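Local atomic coordinates of putative lipoprotein YcdA (Bacillus subtilis subsp. subtilis str. 168, PDB entry 4R4G), a protein that is of unknown function but is probably lipid-anchored to the cell membrane, joining an N-terminal Ig-like domain to a C-terminal alpha-beta domain. Residues Asp187-Ala192 and Gln277-Glu282; Ser197-Ser202 and Ala271-Leu276; Asp258-Ser261 and Ser265-Tyr268. All coordinates share one frame; numbering follows the deposited sequence. Where two conformers were deposited one is given.

Contact 1. Residues Asp187-Ala192 and Gln277-Glu282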
loop_
_atom_site.group_PDB
_atom_site.type_symbol
_atom_site.label_atom_id
_atom_site.label_comp_id
_atom_site.label_asym_id
_atom_site.label_seq_id
_atom_site.Cartn_x
_atom_site.Cartn_y
_atom_site.Cartn_z
ATOM N N ASP A 187 7.625 8.062 -26.888
ATOM C CA ASP A 187 8.187 9.403 -27.026
ATOM C C ASP A 187 9.485 9.521 -26.223
ATOM O O ASP A 187 10.468 10.086 -26.712
ATOM C CB ASP A 187 7.153 10.460 -26.578
ATOM C CG ASP A 187 5.986 10.704 -27.538
ATOM O OD1 ASP A 187 5.795 9.887 -28.484
ATOM O OD2 ASP A 187 5.256 11.703 -27.342
ATOM N N GLY A 188 9.483 8.941 -25.028
ATOM C CA GLY A 188 10.633 8.916 -24.135
ATOM C C GLY A 188 11.748 8.031 -24.641
ATOM O O GLY A 188 12.920 8.341 -24.424
ATOM N N TYR A 189 11.388 6.924 -25.327
ATOM C CA TYR A 189 12.344 5.982 -25.911
ATOM C C TYR A 189 13.128 6.678 -27.032
ATOM O O TYR A 189 14.360 6.631 -27.033
ATOM C CB TYR A 189 11.646 4.692 -26.426
ATOM C CG TYR A 189 12.605 3.740 -27.112
ATOM C CD1 TYR A 189 13.337 2.807 -26.381
ATOM C CD2 TYR A 189 12.833 3.816 -28.485
ATOM C CE1 TYR A 189 14.265 1.968 -27.001
ATOM C CE2 TYR A 189 13.769 2.992 -29.111
ATOM C CZ TYR A 189 14.478 2.065 -28.366
ATOM O OH TYR A 189 15.393 1.248 -28.984
ATOM N N LEU A 190 12.406 7.316 -27.977
ATOM C CA LEU A 190 12.964 8.028 -29.128
ATOM C C LEU A 190 13.956 9.106 -28.723
ATOM O O LEU A 190 15.018 9.215 -29.340
ATOM C CB LEU A 190 11.851 8.674 -29.955
ATOM C CG LEU A 190 10.941 7.753 -30.729
ATOM C CD1 LEU A 190 9.880 8.547 -31.425
ATOM C CD2 LEU A 190 11.719 6.921 -31.739
ATOM N N SER A 191 13.606 9.903 -27.697
ATOM C CA SER A 191 14.452 10.976 -27.192
ATOM C C SER A 191 15.716 10.405 -26.542
ATOM O O SER A 191 16.811 10.884 -26.849
ATOM C CB SER A 191 13.682 11.857 -26.215
ATOM O OG SER A 191 12.729 12.645 -26.911
ATOM N N ALA A 192 15.569 9.344 -25.708
ATOM C CA ALA A 192 16.673 8.664 -25.012
ATOM C C ALA A 192 17.655 7.983 -25.986
ATOM O O ALA A 192 18.828 7.810 -25.637
ATOM C CB ALA A 192 16.129 7.638 -24.029
ATOM N N GLN A 277 13.756 -3.876 -34.744
ATOM C CA GLN A 277 12.994 -5.092 -34.996
ATOM C C GLN A 277 13.430 -6.235 -34.069
ATOM O O GLN A 277 12.565 -6.963 -33.575
ATOM C CB GLN A 277 13.140 -5.542 -36.456
ATOM C CG GLN A 277 12.337 -4.738 -37.468
ATOM C CD GLN A 277 12.752 -5.031 -38.899
ATOM O OE1 GLN A 277 13.115 -6.166 -39.266
ATOM N NE2 GLN A 277 12.695 -4.003 -39.745
ATOM N N VAL A 278 14.761 -6.439 -33.884
ATOM C CA VAL A 278 15.274 -7.519 -33.034
ATOM C C VAL A 278 15.083 -7.200 -31.550
ATOM O O VAL A 278 14.929 -8.143 -30.769
ATOM C CB VAL A 278 16.742 -7.931 -33.313
ATOM C CG1 VAL A 278 16.871 -8.670 -34.637
ATOM C CG2 VAL A 278 17.699 -6.743 -33.246
ATOM N N TYR A 279 15.098 -5.886 -31.168
ATOM C CA TYR A 279 14.959 -5.374 -29.791
ATOM C C TYR A 279 13.868 -6.155 -29.009
ATOM O O TYR A 279 14.216 -6.750 -27.985
ATOM C CB TYR A 279 14.677 -3.849 -29.759
ATOM C CG TYR A 279 14.777 -3.232 -28.377
ATOM C CD1 TYR A 279 13.862 -3.553 -27.375
ATOM C CD2 TYR A 279 15.768 -2.306 -28.076
ATOM C CE1 TYR A 279 13.969 -3.011 -26.092
ATOM C CE2 TYR A 279 15.889 -1.762 -26.793
ATOM C CZ TYR A 279 14.971 -2.097 -25.811
ATOM O OH TYR A 279 15.082 -1.554 -24.552
ATOM N N PRO A 280 12.587 -6.219 -29.482
ATOM C CA PRO A 280 11.568 -6.984 -28.738
ATOM C C PRO A 280 11.925 -8.453 -28.490
ATOM O O PRO A 280 11.740 -8.969 -27.386
ATOM C CB PRO A 280 10.335 -6.909 -29.655
ATOM C CG PRO A 280 10.540 -5.713 -30.492
ATOM C CD PRO A 280 11.999 -5.580 -30.684
ATOM N N GLU A 281 12.445 -9.118 -29.516
ATOM C CA GLU A 281 12.735 -10.545 -29.480
ATOM C C GLU A 281 13.919 -10.846 -28.572
ATOM O O GLU A 281 13.906 -11.877 -27.889
ATOM C CB GLU A 281 12.922 -11.087 -30.911
ATOM C CG GLU A 281 11.755 -10.775 -31.872
ATOM C CD GLU A 281 10.315 -10.766 -31.347
ATOM O OE1 GLU A 281 9.859 -11.805 -30.813
ATOM O OE2 GLU A 281 9.637 -9.719 -31.485
ATOM N N GLU A 282 14.873 -9.906 -28.479
ATOM C CA GLU A 282 16.044 -10.040 -27.614
ATOM C C GLU A 282 15.705 -9.683 -26.169
ATOM O O GLU A 282 16.212 -10.341 -25.261
ATOM C CB GLU A 282 17.218 -9.195 -28.125
ATOM C CG GLU A 282 17.876 -9.755 -29.369
ATOM C CD GLU A 282 18.349 -11.199 -29.313
ATOM O OE1 GLU A 282 19.045 -11.588 -28.343
ATOM O OE2 GLU A 282 18.050 -11.933 -30.283
#
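Tyr189, on the last turns of helix 174-192, and Tyr279, on helix 268-283, are the closest backbone positions of the two segments, yet their CA atoms stand 12.3 Å apart, so between these two segments only the two rings meet. Both side chains set out toward the opposite helix with CG anti to the backbone N (chi1 176° for Tyr189), and they run past one another in opposite directions. The rings form a T-shaped pair: the edge of Tyr189 is presented to the face of Tyr279, with the planes at 87° and the centroids 5.8 Å apart. Tyr189 OH lies 3.7 Å from Tyr279 CD2, while Tyr189 CE1 comes within 4.1 Å of Tyr279 CE2. The helix carrying Tyr279 is kinked at Pro280, whose nitrogen makes no bond to the preceding turn. Around the pair, Ile208 and Ile212 of helix 203-219 and Leu248 and Ile252 of helix 248-260 pack on Tyr279. A tetraethylene glycol molecule, probably from the crystallisation liquor, lies about 4 Å from the Tyr189 side chain. With no polar bond between the segments, the contact rests on the electrostatics of an edge-to-face pair and on dispersion, while the backbones stay far apart.

Contact 2. Residues Ser197-Ser202 and Ala271-Leu276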
loop_
_atom_site.group_PDB
_atom_site.type_symbol
_atom_site.label_atom_id
_atom_site.label_comp_id
_atom_site.label_asym_id
_atom_site.label_seq_id
_atom_site.Cartn_x
_atom_site.Cartn_y
_atom_site.Cartn_z
ATOM N N SER A 197 11.389 11.765 -34.388
ATOM C CA SER A 197 10.046 11.706 -33.778
ATOM C C SER A 197 9.024 11.070 -34.763
ATOM O O SER A 197 7.851 10.892 -34.418
ATOM C CB SER A 197 9.593 13.095 -33.335
ATOM N N THR A 198 9.508 10.713 -35.982
ATOM C CA THR A 198 8.790 10.047 -37.075
ATOM C C THR A 198 8.357 8.642 -36.604
ATOM O O THR A 198 7.158 8.337 -36.609
ATOM C CB THR A 198 9.679 9.998 -38.348
ATOM O OG1 THR A 198 10.819 9.164 -38.115
ATOM C CG2 THR A 198 10.134 11.384 -38.813
ATOM N N TYR A 199 9.343 7.828 -36.120
ATOM C CA TYR A 199 9.217 6.453 -35.603
ATOM C C TYR A 199 8.161 6.289 -34.472
ATOM O O TYR A 199 7.880 5.146 -34.098
ATOM C CB TYR A 199 10.577 5.949 -35.056
ATOM C CG TYR A 199 11.640 5.588 -36.074
ATOM C CD1 TYR A 199 11.602 4.370 -36.749
ATOM C CD2 TYR A 199 12.754 6.404 -36.266
ATOM C CE1 TYR A 199 12.593 4.019 -37.665
ATOM C CE2 TYR A 199 13.756 6.058 -37.173
ATOM C CZ TYR A 199 13.671 4.863 -37.869
ATOM O OH TYR A 199 14.654 4.509 -38.765
ATOM N N ALA A 200 7.604 7.413 -33.920
ATOM C CA ALA A 200 6.623 7.430 -32.813
ATOM C C ALA A 200 5.368 6.603 -33.120
ATOM O O ALA A 200 4.958 5.807 -32.268
ATOM C CB ALA A 200 6.229 8.857 -32.461
ATOM N N ASP A 201 4.771 6.768 -34.328
ATOM C CA ASP A 201 3.601 5.978 -34.699
ATOM C C ASP A 201 4.003 5.021 -35.820
ATOM O O ASP A 201 3.642 5.209 -36.987
ATOM C CB ASP A 201 2.364 6.851 -35.030
ATOM C CG ASP A 201 1.494 7.236 -33.815
ATOM O OD1 ASP A 201 1.442 6.444 -32.826
ATOM O OD2 ASP A 201 0.830 8.296 -33.870
ATOM N N SER A 202 4.811 4.004 -35.432
ATOM C CA SER A 202 5.339 2.939 -36.286
ATOM C C SER A 202 5.203 1.579 -35.611
ATOM O O SER A 202 5.235 1.496 -34.384
ATOM C CB SER A 202 6.804 3.195 -36.636
ATOM O OG SER A 202 7.681 2.967 -35.547
ATOM N N ALA A 271 20.000 -0.759 -41.076
ATOM C CA ALA A 271 20.560 -1.317 -39.851
ATOM C C ALA A 271 19.844 -0.811 -38.599
ATOM O O ALA A 271 19.672 -1.589 -37.661
ATOM C CB ALA A 271 22.041 -0.998 -39.765
ATOM N N VAL A 272 19.431 0.479 -38.576
ATOM C CA VAL A 272 18.700 1.067 -37.443
ATOM C C VAL A 272 17.324 0.403 -37.354
ATOM O O VAL A 272 16.949 -0.066 -36.282
ATOM C CB VAL A 272 18.606 2.619 -37.529
ATOM C CG1 VAL A 272 17.416 3.169 -36.735
ATOM C CG2 VAL A 272 19.899 3.264 -37.050
ATOM N N LYS A 273 16.604 0.326 -38.487
ATOM C CA LYS A 273 15.280 -0.284 -38.568
ATOM C C LYS A 273 15.331 -1.754 -38.130
ATOM O O LYS A 273 14.483 -2.167 -37.336
ATOM C CB LYS A 273 14.677 -0.116 -39.976
ATOM C CG LYS A 273 13.930 1.221 -40.093
ATOM C CD LYS A 273 13.851 1.794 -41.506
ATOM C CE LYS A 273 13.149 3.135 -41.498
ATOM N NZ LYS A 273 12.737 3.563 -42.860
ATOM N N TYR A 274 16.374 -2.500 -38.547
ATOM C CA TYR A 274 16.555 -3.896 -38.158
ATOM C C TYR A 274 16.813 -4.007 -36.653
ATOM O O TYR A 274 16.304 -4.934 -36.015
ATOM C CB TYR A 274 17.693 -4.547 -38.956
ATOM C CG TYR A 274 18.003 -5.969 -38.536
ATOM C CD1 TYR A 274 17.187 -7.029 -38.930
ATOM C CD2 TYR A 274 19.113 -6.260 -37.750
ATOM C CE1 TYR A 274 17.465 -8.342 -38.541
ATOM C CE2 TYR A 274 19.402 -7.567 -37.357
ATOM C CZ TYR A 274 18.587 -8.608 -37.772
ATOM O OH TYR A 274 18.877 -9.895 -37.376
ATOM N N ALA A 275 17.607 -3.076 -36.086
ATOM C CA ALA A 275 17.910 -3.080 -34.661
ATOM C C ALA A 275 16.617 -2.919 -33.855
ATOM O O ALA A 275 16.412 -3.648 -32.897
ATOM C CB ALA A 275 18.894 -1.975 -34.330
ATOM N N LEU A 276 15.707 -2.033 -34.301
ATOM C CA LEU A 276 14.429 -1.786 -33.637
ATOM C C LEU A 276 13.488 -3.002 -33.753
ATOM O O LEU A 276 12.535 -3.127 -32.963
ATOM C CB LEU A 276 13.761 -0.521 -34.230
ATOM C CG LEU A 276 14.516 0.809 -34.059
ATOM C CD1 LEU A 276 14.015 1.833 -35.014
ATOM C CD2 LEU A 276 14.448 1.336 -32.630
#
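Tyr199 projects from the loop between helices 174-192 and 203-219 and meets three side chains of helix 268-283, each from a different direction. Its CG is anti to the carbonyl carbon (chi1 -74°), which sends the ring toward Val272, Lys273 and Leu276. Leu276 takes one face: its CD1 methyl lies 4.1 Å from the ring centroid and 28° off the ring normal, a CH-pi contact made by a side chain that crosses the tyrosine at about a right angle. Lys273 also crosses nearly perpendicular, but its aliphatic chain passes the edge, with CG close to the ring plane and CE 3.4 Å from Tyr199 OH. The lysine is extended beyond CG, and its ammonium group is engaged by Glu269 in a salt bridge rather than by the tyrosine. Val272 approaches the hydroxyl end obliquely, its CG1 3.7 Å from Tyr199 OH. At the backbone of the tyrosine, Ser202 OG donates a 2.6 Å hydrogen bond to Tyr199 O, tilted 28° from the carbonyl plane, which ties the loop to itself. Ser202 is also the N-cap of helix 203-219, reaching Leu205 N through a weak bond. Through Tyr199 the loop packs onto helix 268-283, while Leu190 of helix 174-192 and Leu205 of helix 203-219 also touch the tyrosine, and Ile208 of helix 203-219 touches Leu276.

Contact 3. Residues Asp258-Ser261 and Ser265-Tyr268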
loop_
_atom_site.group_PDB
_atom_site.type_symbol
_atom_site.label_atom_id
_atom_site.label_comp_id
_atom_site.label_asym_id
_atom_site.label_seq_id
_atom_site.Cartn_x
_atom_site.Cartn_y
_atom_site.Cartn_z
ATOM N N ASP A 258 25.626 -9.364 -37.184
ATOM C CA ASP A 258 25.157 -10.566 -37.883
ATOM C C ASP A 258 24.354 -10.207 -39.151
ATOM O O ASP A 258 24.265 -11.042 -40.044
ATOM C CB ASP A 258 24.299 -11.431 -36.934
ATOM C CG ASP A 258 24.215 -12.896 -37.317
ATOM O OD1 ASP A 258 23.570 -13.206 -38.344
ATOM O OD2 ASP A 258 24.758 -13.734 -36.572
ATOM N N TYR A 259 23.791 -8.965 -39.222
ATOM C CA TYR A 259 23.026 -8.375 -40.342
ATOM C C TYR A 259 23.956 -7.649 -41.354
ATOM O O TYR A 259 23.572 -7.453 -42.514
ATOM C CB TYR A 259 21.972 -7.408 -39.784
ATOM C CG TYR A 259 21.221 -6.568 -40.795
ATOM C CD1 TYR A 259 20.182 -7.111 -41.548
ATOM C CD2 TYR A 259 21.483 -5.207 -40.933
ATOM C CE1 TYR A 259 19.456 -6.331 -42.447
ATOM C CE2 TYR A 259 20.758 -4.416 -41.823
ATOM C CZ TYR A 259 19.742 -4.981 -42.577
ATOM O OH TYR A 259 19.017 -4.204 -43.449
ATOM N N TYR A 260 25.152 -7.220 -40.890
ATOM C CA TYR A 260 26.201 -6.607 -41.711
ATOM C C TYR A 260 27.021 -7.744 -42.347
ATOM O O TYR A 260 27.411 -7.611 -43.512
ATOM C CB TYR A 260 27.083 -5.625 -40.906
ATOM C CG TYR A 260 26.540 -4.209 -40.828
ATOM C CD1 TYR A 260 26.309 -3.463 -41.983
ATOM C CD2 TYR A 260 26.321 -3.592 -39.599
ATOM C CE1 TYR A 260 25.827 -2.155 -41.917
ATOM C CE2 TYR A 260 25.840 -2.284 -39.520
ATOM C CZ TYR A 260 25.589 -1.571 -40.682
ATOM O OH TYR A 260 25.129 -0.277 -40.614
ATOM N N SER A 261 27.236 -8.879 -41.579
ATOM C CA SER A 261 27.937 -10.089 -42.043
ATOM C C SER A 261 27.111 -10.781 -43.146
ATOM O O SER A 261 27.661 -11.562 -43.939
ATOM C CB SER A 261 28.208 -11.049 -40.885
ATOM O OG SER A 261 29.383 -10.708 -40.168
ATOM N N SER A 265 26.393 -3.908 -47.969
ATOM C CA SER A 265 25.903 -2.634 -48.503
ATOM C C SER A 265 24.627 -2.142 -47.781
ATOM O O SER A 265 23.732 -1.547 -48.408
ATOM C CB SER A 265 25.650 -2.776 -50.001
ATOM O OG SER A 265 25.010 -4.006 -50.309
ATOM N N ALA A 266 24.573 -2.362 -46.452
ATOM C CA ALA A 266 23.453 -1.968 -45.606
ATOM C C ALA A 266 23.667 -0.560 -45.060
ATOM O O ALA A 266 24.677 -0.297 -44.394
ATOM C CB ALA A 266 23.273 -2.966 -44.469
ATOM N N SER A 267 22.716 0.349 -45.358
ATOM C CA SER A 267 22.767 1.745 -44.921
ATOM C C SER A 267 22.543 1.873 -43.410
ATOM O O SER A 267 22.221 0.888 -42.735
ATOM C CB SER A 267 21.746 2.590 -45.680
ATOM O OG SER A 267 20.402 2.217 -45.428
ATOM N N TYR A 268 22.731 3.093 -42.879
ATOM C CA TYR A 268 22.520 3.383 -41.470
ATOM C C TYR A 268 21.030 3.238 -41.146
ATOM O O TYR A 268 20.703 2.754 -40.068
ATOM C CB TYR A 268 23.047 4.782 -41.117
ATOM C CG TYR A 268 22.959 5.125 -39.645
ATOM C CD1 TYR A 268 23.920 4.673 -38.744
ATOM C CD2 TYR A 268 21.932 5.928 -39.156
ATOM C CE1 TYR A 268 23.847 4.990 -37.387
ATOM C CE2 TYR A 268 21.853 6.258 -37.803
ATOM C CZ TYR A 268 22.813 5.786 -36.922
ATOM O OH TYR A 268 22.741 6.110 -35.590
#
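Tyr259 and Tyr260 meet Ala266 at the turn of a helical hairpin, where helix 248-260 ends and the chain reverses to enter helix 268-283. The CA atoms of Tyr260 and Ala266 are 6.7 Å apart, the nearest approach of the two backbones. Apolar packing converges on a single methyl group. Ala266 CB points toward the other segment and touches both rings, 3.7 Å from Tyr260 CE1 and 3.9 Å from Tyr259 CE2. Their first torsions differ, and both rings nevertheless reach the methyl: CG of Tyr259 is anti to its backbone N (chi1 172°), whereas CG of Tyr260 is anti to its carbonyl carbon (chi1 -86°), and the ends of both side chains turn in toward the connecting loop. The second kind of contact is between ring edge and backbone. Ala266 O lies in the plane of the Tyr260 ring, at its edge, so that a ring C-H rather than the pi face meets the carbonyl. The polar bonds lie within the loop and the helix start, not between the two segments. Ser267 is the N-cap of helix 268-283; its OG caps a backbone N in the first turn and is also hydrogen-bonded to Glu270. Ser265 OG, earlier in the same loop, is bonded to Asn263. Farther into the hairpin, the ring of Tyr259 stacks with that of Tyr274, and Tyr260 packs on Ala271, so both tyrosines also touch the returning helix. The Tyr260 hydroxyl only comes near the next carbonyl, with OH 3.8 Å from Ser267 O, too long for a hydrogen bond.

From the N terminus, the chain passes through the Ig-like domain before reaching residues 187-192 on helix 174-192. Contact 1 closes the widest loop, with 84 residues between its segments; contact 2 is nested inside it with 68, and contact 3 lies innermost, spanning three residues at the hairpin tip. None cross. Strands 221-230 and 233-244, between helices 203-219 and 248-260, lie inside the loops closed by contacts 1 and 2. These two contacts fasten helix 174-192 and its following loop to successive parts of helix 268-283, and touch each other where Tyr189 OH meets Leu276. Contact 3 joins helix 248-260 to the entrance of helix 268-283, and it touches contact 2 near the start of that helix.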